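Local coordinates for protein benzyl alcohol dehydrogenase (PDB 1F8F) that probably catalyses the NAD-dependent oxidation of aromatic primary alcohols such as benzyl alcohol to aldehydes, as a zinc-binding alcohol dehydrogenase, at residues E153-L167 / P321-Q333. Numbering follows the deposited sequence.
With SO4 (sulfate ion), chain E.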
ATOM      1  N   GLU A 153     -26.718 -15.976   5.286  1.00 27.17           N
ATOM      2  CA  GLU A 153     -25.674 -16.719   4.582  1.00 28.42           C
ATOM      3  C   GLU A 153     -24.368 -15.905   4.663  1.00 25.23           C
ATOM      4  O   GLU A 153     -23.338 -16.577   4.826  1.00 23.60           O
ATOM      5  CB  GLU A 153     -25.915 -17.001   3.077  1.00 28.65           C
ATOM      6  CG  GLU A 153     -24.913 -17.863   2.318  1.00 31.90           C
ATOM      7  CD  GLU A 153     -25.295 -18.143   0.875  1.00 36.26           C
ATOM      8  OE1 GLU A 153     -25.956 -17.269   0.249  1.00 38.99           O
ATOM      9  OE2 GLU A 153     -25.021 -19.149   0.189  1.00 36.05           O
ATOM     10  N   ASN A 154     -24.428 -14.596   4.476  1.00 20.33           N
ATOM     11  CA  ASN A 154     -23.126 -13.910   4.527  1.00 26.34           C
ATOM     12  C   ASN A 154     -22.517 -13.860   5.935  1.00 27.54           C
ATOM     13  O   ASN A 154     -21.289 -13.688   6.007  1.00 27.22           O
ATOM     14  CB  ASN A 154     -23.072 -12.546   3.864  1.00 25.80           C
ATOM     15  CG  ASN A 154     -23.879 -11.503   4.581  1.00 25.11           C
ATOM     16  OD1 ASN A 154     -24.564 -11.831   5.565  1.00 22.42           O
ATOM     17  ND2 ASN A 154     -23.781 -10.268   4.078  1.00 23.54           N
ATOM     18  N   ASN A 155     -23.255 -14.016   7.028  1.00 28.48           N
ATOM     19  CA  ASN A 155     -22.597 -14.088   8.340  1.00 26.76           C
ATOM     20  C   ASN A 155     -22.457 -15.547   8.782  1.00 25.88           C
ATOM     21  O   ASN A 155     -22.075 -15.707   9.947  1.00 25.01           O
ATOM     22  CB  ASN A 155     -23.167 -13.218   9.427  1.00 25.72           C
ATOM     23  CG  ASN A 155     -24.591 -13.388   9.919  1.00 27.27           C
ATOM     24  OD1 ASN A 155     -25.557 -13.427   9.141  1.00 25.22           O
ATOM     25  ND2 ASN A 155     -24.674 -13.435  11.232  1.00 23.25           N
ATOM     26  N   THR A 156     -22.659 -16.553   7.958  1.00 24.77           N
ATOM     27  CA  THR A 156     -22.516 -17.940   8.418  1.00 25.85           C
ATOM     28  C   THR A 156     -21.326 -18.554   7.718  1.00 27.93           C
ATOM     29  O   THR A 156     -21.315 -18.792   6.516  1.00 29.71           O
ATOM     30  CB  THR A 156     -23.834 -18.688   8.210  1.00 24.54           C
ATOM     31  OG1 THR A 156     -24.895 -17.932   8.826  1.00 25.06           O
ATOM     32  CG2 THR A 156     -23.921 -20.066   8.859  1.00 26.83           C
ATOM     33  N   VAL A 157     -20.250 -18.854   8.416  1.00 26.01           N
ATOM     34  CA  VAL A 157     -18.980 -19.329   7.995  1.00 26.06           C
ATOM     35  C   VAL A 157     -18.730 -20.818   8.229  1.00 28.91           C
ATOM     36  O   VAL A 157     -18.469 -21.366   9.287  1.00 29.46           O
ATOM     37  CB  VAL A 157     -17.777 -18.580   8.587  1.00 24.02           C
ATOM     38  CG1 VAL A 157     -16.479 -18.799   7.871  1.00 21.20           C
ATOM     39  CG2 VAL A 157     -18.017 -17.070   8.685  1.00 22.56           C
ATOM     40  N   LYS A 158     -18.677 -21.534   7.090  1.00 32.11           N
ATOM     41  CA  LYS A 158     -18.417 -22.970   7.067  1.00 34.80           C
ATOM     42  C   LYS A 158     -17.006 -23.275   7.561  1.00 34.17           C
ATOM     43  O   LYS A 158     -16.046 -22.677   7.070  1.00 33.36           O
ATOM     44  CB  LYS A 158     -18.655 -23.595   5.695  1.00 36.59           C
ATOM     45  CG  LYS A 158     -18.181 -25.035   5.537  1.00 41.56           C
ATOM     46  CD  LYS A 158     -19.002 -25.748   4.459  1.00 43.93           C
ATOM     47  CE  LYS A 158     -18.157 -26.735   3.669  1.00 45.69           C
ATOM     48  NZ  LYS A 158     -18.980 -27.385   2.582  1.00 47.37           N
ATOM     49  N   VAL A 159     -16.877 -24.190   8.523  1.00 32.38           N
ATOM     50  CA  VAL A 159     -15.548 -24.619   8.950  1.00 33.38           C
ATOM     51  C   VAL A 159     -15.492 -26.151   8.944  1.00 35.96           C
ATOM     52  O   VAL A 159     -16.482 -26.877   8.839  1.00 36.54           O
ATOM     53  CB  VAL A 159     -15.076 -24.088  10.313  1.00 32.38           C
ATOM     54  CG1 VAL A 159     -15.041 -22.587  10.450  1.00 30.17           C
ATOM     55  CG2 VAL A 159     -15.951 -24.678  11.423  1.00 31.86           C
ATOM     56  N   THR A 160     -14.264 -26.630   9.093  1.00 37.42           N
ATOM     57  CA  THR A 160     -13.959 -28.050   9.026  1.00 42.18           C
ATOM     58  C   THR A 160     -14.605 -28.893  10.100  1.00 43.91           C
ATOM     59  O   THR A 160     -14.672 -28.453  11.247  1.00 44.47           O
ATOM     60  CB  THR A 160     -12.432 -28.261   9.088  1.00 42.44           C
ATOM     61  OG1 THR A 160     -12.153 -29.622   8.821  1.00 43.95           O
ATOM     62  CG2 THR A 160     -11.782 -27.909  10.406  1.00 44.16           C
ATOM     63  N   LYS A 161     -14.977 -30.134   9.808  1.00 45.37           N
ATOM     64  CA  LYS A 161     -15.533 -31.031  10.814  1.00 45.92           C
ATOM     65  C   LYS A 161     -14.439 -31.725  11.619  1.00 43.76           C
ATOM     66  O   LYS A 161     -14.713 -32.461  12.573  1.00 41.02           O
ATOM     67  CB  LYS A 161     -16.403 -32.116  10.170  1.00 48.29           C
ATOM     68  CG  LYS A 161     -17.698 -31.608   9.557  1.00 51.56           C
ATOM     69  CD  LYS A 161     -18.561 -32.738   9.030  1.00 52.44           C
ATOM     70  CE  LYS A 161     -19.697 -32.310   8.118  1.00 54.65           C
ATOM     71  NZ  LYS A 161     -20.730 -31.470   8.804  1.00 54.91           N
ATOM     72  N   ASP A 162     -13.180 -31.441  11.336  1.00 42.95           N
ATOM     73  CA  ASP A 162     -12.045 -32.054  11.980  1.00 43.88           C
ATOM     74  C   ASP A 162     -11.635 -31.412  13.300  1.00 43.89           C
ATOM     75  O   ASP A 162     -10.594 -31.793  13.861  1.00 42.82           O
ATOM     76  CB  ASP A 162     -10.824 -32.021  11.047  1.00 44.80           C
ATOM     77  CG  ASP A 162     -10.818 -32.930   9.849  1.00 45.67           C
ATOM     78  OD1 ASP A 162     -11.823 -33.559   9.450  1.00 46.63           O
ATOM     79  OD2 ASP A 162      -9.735 -33.046   9.226  1.00 46.83           O
ATOM     80  N   VAL A 163     -12.337 -30.389  13.769  1.00 42.18           N
ATOM     81  CA  VAL A 163     -12.018 -29.733  15.031  1.00 39.68           C
ATOM     82  C   VAL A 163     -13.327 -29.698  15.796  1.00 38.39           C
ATOM     83  O   VAL A 163     -14.385 -29.505  15.193  1.00 38.00           O
ATOM     84  CB  VAL A 163     -11.472 -28.322  14.814  1.00 41.08           C
ATOM     85  CG1 VAL A 163     -11.279 -27.552  16.120  1.00 40.44           C
ATOM     86  CG2 VAL A 163     -10.128 -28.322  14.088  1.00 39.87           C
ATOM     87  N   PRO A 164     -13.278 -29.929  17.101  1.00 37.19           N
ATOM     88  CA  PRO A 164     -14.489 -29.959  17.923  1.00 36.16           C
ATOM     89  C   PRO A 164     -15.299 -28.703  17.677  1.00 33.22           C
ATOM     90  O   PRO A 164     -14.654 -27.669  17.809  1.00 27.68           O
ATOM     91  CB  PRO A 164     -13.938 -30.018  19.349  1.00 36.65           C
ATOM     92  CG  PRO A 164     -12.591 -30.660  19.208  1.00 37.49           C
ATOM     93  CD  PRO A 164     -12.044 -30.203  17.883  1.00 37.26           C
ATOM     94  N   ILE A 165     -16.574 -28.648  17.338  1.00 33.93           N
ATOM     95  CA  ILE A 165     -17.244 -27.398  16.981  1.00 30.92           C
ATOM     96  C   ILE A 165     -17.535 -26.482  18.153  1.00 32.97           C
ATOM     97  O   ILE A 165     -17.799 -25.260  18.067  1.00 30.62           O
ATOM     98  CB  ILE A 165     -18.527 -27.694  16.170  1.00 30.64           C
ATOM     99  CG1 ILE A 165     -19.284 -26.456  15.644  1.00 25.65           C
ATOM    100  CG2 ILE A 165     -19.493 -28.542  16.992  1.00 27.69           C
ATOM    101  CD1 ILE A 165     -18.443 -25.620  14.722  1.00 24.29           C
ATOM    102  N   GLU A 166     -17.483 -26.957  19.406  1.00 31.59           N
ATOM    103  CA  GLU A 166     -17.812 -26.153  20.582  1.00 33.10           C
ATOM    104  C   GLU A 166     -16.805 -25.063  20.953  1.00 31.33           C
ATOM    105  O   GLU A 166     -17.106 -24.009  21.476  1.00 31.30           O
ATOM    106  CB  GLU A 166     -18.090 -27.018  21.817  1.00 36.15           C
ATOM    107  CG  GLU A 166     -16.911 -27.881  22.217  1.00 40.18           C
ATOM    108  CD  GLU A 166     -16.980 -29.286  21.693  1.00 45.49           C
ATOM    109  OE1 GLU A 166     -17.364 -29.543  20.499  1.00 46.45           O
ATOM    110  OE2 GLU A 166     -16.610 -30.225  22.445  1.00 49.15           O
ATOM    111  N   LEU A 167     -15.564 -25.310  20.549  1.00 28.75           N
ATOM    112  CA  LEU A 167     -14.438 -24.400  20.711  1.00 30.36           C
ATOM    113  C   LEU A 167     -14.336 -23.245  19.732  1.00 29.68           C
ATOM    114  O   LEU A 167     -13.587 -22.301  20.031  1.00 26.94           O
ATOM    115  CB  LEU A 167     -13.256 -25.365  20.527  1.00 34.80           C
ATOM    116  CG  LEU A 167     -11.862 -25.117  21.018  1.00 40.20           C
ATOM    117  CD1 LEU A 167     -11.790 -24.538  22.424  1.00 39.48           C
ATOM    118  CD2 LEU A 167     -11.053 -26.423  20.994  1.00 41.52           C
ATOM    119  N   PRO A 321     -14.521 -11.851   7.242  1.00 26.47           N
ATOM    120  CA  PRO A 321     -14.646 -13.051   8.052  1.00 25.82           C
ATOM    121  C   PRO A 321     -14.730 -14.376   7.295  1.00 25.64           C
ATOM    122  O   PRO A 321     -14.151 -15.371   7.780  1.00 23.63           O
ATOM    123  CB  PRO A 321     -15.858 -12.823   8.943  1.00 25.20           C
ATOM    124  CG  PRO A 321     -16.072 -11.350   8.879  1.00 28.42           C
ATOM    125  CD  PRO A 321     -15.515 -10.810   7.605  1.00 25.84           C
ATOM    126  N   LYS A 322     -15.393 -14.398   6.141  1.00 23.57           N
ATOM    127  CA  LYS A 322     -15.539 -15.525   5.268  1.00 25.36           C
ATOM    128  C   LYS A 322     -14.170 -16.010   4.745  1.00 26.94           C
ATOM    129  O   LYS A 322     -14.005 -17.205   4.497  1.00 24.92           O
ATOM    130  CB  LYS A 322     -16.407 -15.183   4.040  1.00 26.69           C
ATOM    131  CG  LYS A 322     -17.909 -15.258   4.247  1.00 25.93           C
ATOM    132  CD  LYS A 322     -18.533 -16.565   3.668  1.00 27.97           C
ATOM    133  CE  LYS A 322     -19.795 -16.730   4.555  1.00 28.31           C
ATOM    134  NZ  LYS A 322     -20.703 -17.842   4.163  1.00 24.47           N
ATOM    135  N   LYS A 323     -13.205 -15.095   4.684  1.00 26.64           N
ATOM    136  CA  LYS A 323     -11.839 -15.383   4.356  1.00 27.83           C
ATOM    137  C   LYS A 323     -10.938 -15.619   5.580  1.00 27.08           C
ATOM    138  O   LYS A 323     -10.239 -16.618   5.661  1.00 24.99           O
ATOM    139  CB  LYS A 323     -11.206 -14.216   3.556  1.00 28.60           C
ATOM    140  CG  LYS A 323      -9.896 -14.627   2.914  1.00 28.90           C
ATOM    141  CD  LYS A 323      -9.041 -13.411   2.501  1.00 30.93           C
ATOM    142  CE  LYS A 323      -7.808 -13.949   1.742  1.00 31.68           C
ATOM    143  NZ  LYS A 323      -6.977 -12.829   1.259  1.00 34.24           N
ATOM    144  N   PHE A 324     -10.909 -14.711   6.549  1.00 26.47           N
ATOM    145  CA  PHE A 324     -10.078 -14.730   7.738  1.00 23.75           C
ATOM    146  C   PHE A 324     -10.375 -15.826   8.761  1.00 23.80           C
ATOM    147  O   PHE A 324      -9.417 -16.339   9.375  1.00 21.18           O
ATOM    148  CB  PHE A 324     -10.135 -13.338   8.432  1.00 19.69           C
ATOM    149  CG  PHE A 324      -8.998 -13.096   9.400  1.00 23.63           C
ATOM    150  CD1 PHE A 324      -7.675 -13.289   9.051  1.00 22.68           C
ATOM    151  CD2 PHE A 324      -9.226 -12.671  10.710  1.00 23.60           C
ATOM    152  CE1 PHE A 324      -6.635 -13.063   9.951  1.00 22.27           C
ATOM    153  CE2 PHE A 324      -8.210 -12.427  11.596  1.00 23.79           C
ATOM    154  CZ  PHE A 324      -6.876 -12.615  11.234  1.00 22.39           C
ATOM    155  N   ILE A 325     -11.649 -16.136   9.036  1.00 21.88           N
ATOM    156  CA  ILE A 325     -11.997 -17.145  10.035  1.00 24.25           C
ATOM    157  C   ILE A 325     -11.384 -18.486   9.698  1.00 25.37           C
ATOM    158  O   ILE A 325     -10.711 -19.063  10.553  1.00 24.07           O
ATOM    159  CB  ILE A 325     -13.476 -17.235  10.413  1.00 23.80           C
ATOM    160  CG1 ILE A 325     -13.751 -16.110  11.454  1.00 21.37           C
ATOM    161  CG2 ILE A 325     -13.891 -18.590  11.029  1.00 21.84           C
ATOM    162  CD1 ILE A 325     -15.254 -15.941  11.533  1.00 17.50           C
ATOM    163  N   PRO A 326     -11.605 -19.004   8.494  1.00 27.70           N
ATOM    164  CA  PRO A 326     -10.926 -20.228   8.085  1.00 29.04           C
ATOM    165  C   PRO A 326      -9.412 -20.092   8.158  1.00 28.25           C
ATOM    166  O   PRO A 326      -8.743 -21.110   8.421  1.00 28.98           O
ATOM    167  CB  PRO A 326     -11.434 -20.503   6.654  1.00 29.16           C
ATOM    168  CG  PRO A 326     -12.686 -19.689   6.568  1.00 29.91           C
ATOM    169  CD  PRO A 326     -12.519 -18.491   7.462  1.00 27.99           C
ATOM    170  N   GLU A 327      -8.785 -18.922   7.905  1.00 26.63           N
ATOM    171  CA  GLU A 327      -7.345 -18.828   8.014  1.00 27.13           C
ATOM    172  C   GLU A 327      -6.913 -19.048   9.483  1.00 27.32           C
ATOM    173  O   GLU A 327      -5.956 -19.776   9.776  1.00 24.57           O
ATOM    174  CB  GLU A 327      -6.756 -17.514   7.467  1.00 27.32           C
ATOM    175  CG  GLU A 327      -6.757 -17.373   5.949  1.00 26.80           C
ATOM    176  CD  GLU A 327      -6.575 -15.968   5.454  1.00 29.28           C
ATOM    177  OE1 GLU A 327      -6.596 -14.946   6.156  1.00 29.25           O
ATOM    178  OE2 GLU A 327      -6.379 -15.806   4.222  1.00 33.62           O
ATOM    179  N   LEU A 328      -7.651 -18.465  10.442  1.00 25.63           N
ATOM    180  CA  LEU A 328      -7.299 -18.724  11.841  1.00 25.56           C
ATOM    181  C   LEU A 328      -7.471 -20.206  12.199  1.00 24.54           C
ATOM    182  O   LEU A 328      -6.632 -20.732  12.909  1.00 21.24           O
ATOM    183  CB  LEU A 328      -8.094 -17.848  12.791  1.00 24.17           C
ATOM    184  CG  LEU A 328      -7.913 -16.319  12.611  1.00 24.16           C
ATOM    185  CD1 LEU A 328      -8.857 -15.639  13.598  1.00 23.63           C
ATOM    186  CD2 LEU A 328      -6.465 -15.881  12.709  1.00 22.24           C
ATOM    187  N   VAL A 329      -8.515 -20.900  11.802  1.00 26.93           N
ATOM    188  CA  VAL A 329      -8.691 -22.328  12.127  1.00 28.49           C
ATOM    189  C   VAL A 329      -7.521 -23.139  11.567  1.00 29.56           C
ATOM    190  O   VAL A 329      -7.099 -24.131  12.178  1.00 33.29           O
ATOM    191  CB  VAL A 329      -9.999 -22.910  11.557  1.00 26.72           C
ATOM    192  CG1 VAL A 329     -10.129 -24.408  11.766  1.00 25.78           C
ATOM    193  CG2 VAL A 329     -11.249 -22.253  12.120  1.00 26.29           C
ATOM    194  N   ARG A 330      -7.043 -22.789  10.371  1.00 29.57           N
ATOM    195  CA  ARG A 330      -5.911 -23.502   9.769  1.00 31.39           C
ATOM    196  C   ARG A 330      -4.642 -23.215  10.550  1.00 28.95           C
ATOM    197  O   ARG A 330      -3.870 -24.129  10.726  1.00 25.72           O
ATOM    198  CB  ARG A 330      -5.688 -23.085   8.300  1.00 34.91           C
ATOM    199  CG  ARG A 330      -4.430 -23.488   7.570  1.00 37.99           C
ATOM    200  CD  ARG A 330      -3.983 -22.527   6.472  1.00 41.72           C
ATOM    201  NE  ARG A 330      -4.889 -21.920   5.597  1.00 42.58           N
ATOM    202  CZ  ARG A 330      -5.601 -21.262   4.752  1.00 44.42           C
ATOM    203  NH1 ARG A 330      -6.892 -21.606   4.572  1.00 44.49           N
ATOM    204  NH2 ARG A 330      -5.188 -20.206   4.041  1.00 42.32           N
ATOM    205  N   LEU A 331      -4.379 -22.015  11.022  1.00 28.47           N
ATOM    206  CA  LEU A 331      -3.177 -21.678  11.802  1.00 28.77           C
ATOM    207  C   LEU A 331      -3.165 -22.416  13.127  1.00 30.97           C
ATOM    208  O   LEU A 331      -2.149 -22.966  13.601  1.00 32.51           O
ATOM    209  CB  LEU A 331      -3.137 -20.145  11.936  1.00 26.61           C
ATOM    210  CG  LEU A 331      -2.576 -19.419  10.704  1.00 23.49           C
ATOM    211  CD1 LEU A 331      -2.655 -17.926  10.981  1.00 23.95           C
ATOM    212  CD2 LEU A 331      -1.104 -19.809  10.419  1.00 22.58           C
ATOM    213  N   TYR A 332      -4.367 -22.552  13.708  1.00 29.44           N
ATOM    214  CA  TYR A 332      -4.557 -23.316  14.928  1.00 28.18           C
ATOM    215  C   TYR A 332      -4.261 -24.794  14.641  1.00 30.10           C
ATOM    216  O   TYR A 332      -3.538 -25.365  15.470  1.00 26.75           O
ATOM    217  CB  TYR A 332      -6.000 -23.192  15.460  1.00 25.80           C
ATOM    218  CG  TYR A 332      -6.412 -24.204  16.508  1.00 26.39           C
ATOM    219  CD1 TYR A 332      -5.940 -24.089  17.809  1.00 27.78           C
ATOM    220  CD2 TYR A 332      -7.230 -25.279  16.233  1.00 27.11           C
ATOM    221  CE1 TYR A 332      -6.251 -24.999  18.806  1.00 29.62           C
ATOM    222  CE2 TYR A 332      -7.584 -26.225  17.190  1.00 29.59           C
ATOM    223  CZ  TYR A 332      -7.092 -26.077  18.480  1.00 30.84           C
ATOM    224  OH  TYR A 332      -7.413 -26.956  19.473  1.00 29.66           O
ATOM    225  N   GLN A 333      -4.829 -25.433  13.585  1.00 29.68           N
ATOM    226  CA  GLN A 333      -4.565 -26.865  13.384  1.00 31.04           C
ATOM    227  C   GLN A 333      -3.092 -27.218  13.185  1.00 33.43           C
ATOM    228  O   GLN A 333      -2.579 -28.334  13.466  1.00 33.44           O
ATOM    229  CB  GLN A 333      -5.263 -27.488  12.183  1.00 30.27           C
ATOM    230  CG  GLN A 333      -6.756 -27.567  12.192  1.00 31.90           C
ATOM    231  CD  GLN A 333      -7.417 -27.879  10.866  1.00 35.69           C
ATOM    232  OE1 GLN A 333      -7.954 -28.976  10.589  1.00 37.58           O
ATOM    233  NE2 GLN A 333      -7.453 -26.932   9.962  1.00 34.30           N
TER
HETATM  234  S   SO4 E 377      -6.733 -18.134   1.611  1.00 62.53           S
HETATM  235  O1  SO4 E 377      -8.165 -18.117   2.028  1.00 62.54           O
HETATM  236  O2  SO4 E 377      -6.544 -17.020   0.593  1.00 63.80           O
HETATM  237  O3  SO4 E 377      -6.444 -19.419   0.883  1.00 63.14           O
HETATM  238  O4  SO4 E 377      -5.851 -17.977   2.799  1.00 62.79           O
HETATM  239  O   HOH W   1     -18.919 -19.842   4.270  1.00 32.04           O
HETATM  240  O   HOH W   2      -7.590 -30.974  12.646  1.00 62.54           O
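Val157 of strand 156-159 packs on the first turns of helix 321-333. Val157 CG1 sits 4.0 Å from Pro326 CD and 4.1 Å from Ile325 CG2. Chi1 of -163° sends CG1 to Pro326 and leaves CG2 for the Ile325 tip, CD1. Val159 CG1 continues the row, lying between Ile325 CG2 and Val329 CG2. These valines and Ile325 form the tight, buried row, with Pro326 at its margin. Strand and helix run roughly the same way, with axes 33° apart.

Lys322 closes one end. Its chain bends at chi2 (-102°) and brings Lys322 NZ to two backbone carbonyls, Thr156 O at 2.6 Å and Glu153 O at 3.0 Å. NZ stands above the Thr156 carbonyl plane. Glu153 O also accepts from Thr156 N, on the opposite face. Water 1 links NZ to Lys158 N.

Exposed Asp162 and Gln333 mark the solvent side. Val163 CG2 lies 3.9 Å from Gln333 CG, and Val163 CG1 meets the Tyr332 ring obliquely. Water 2 donates to Gln333 OE1 and, weakly, to Asp162 O.

The helix follows the last Rossmann strand, 310-313, where the chain probably returns to the catalytic domain. Two carbonyls and a water probably fix the ammonium, tying turn and first strand residue to the helix start; the apolar row adds no directional bonds.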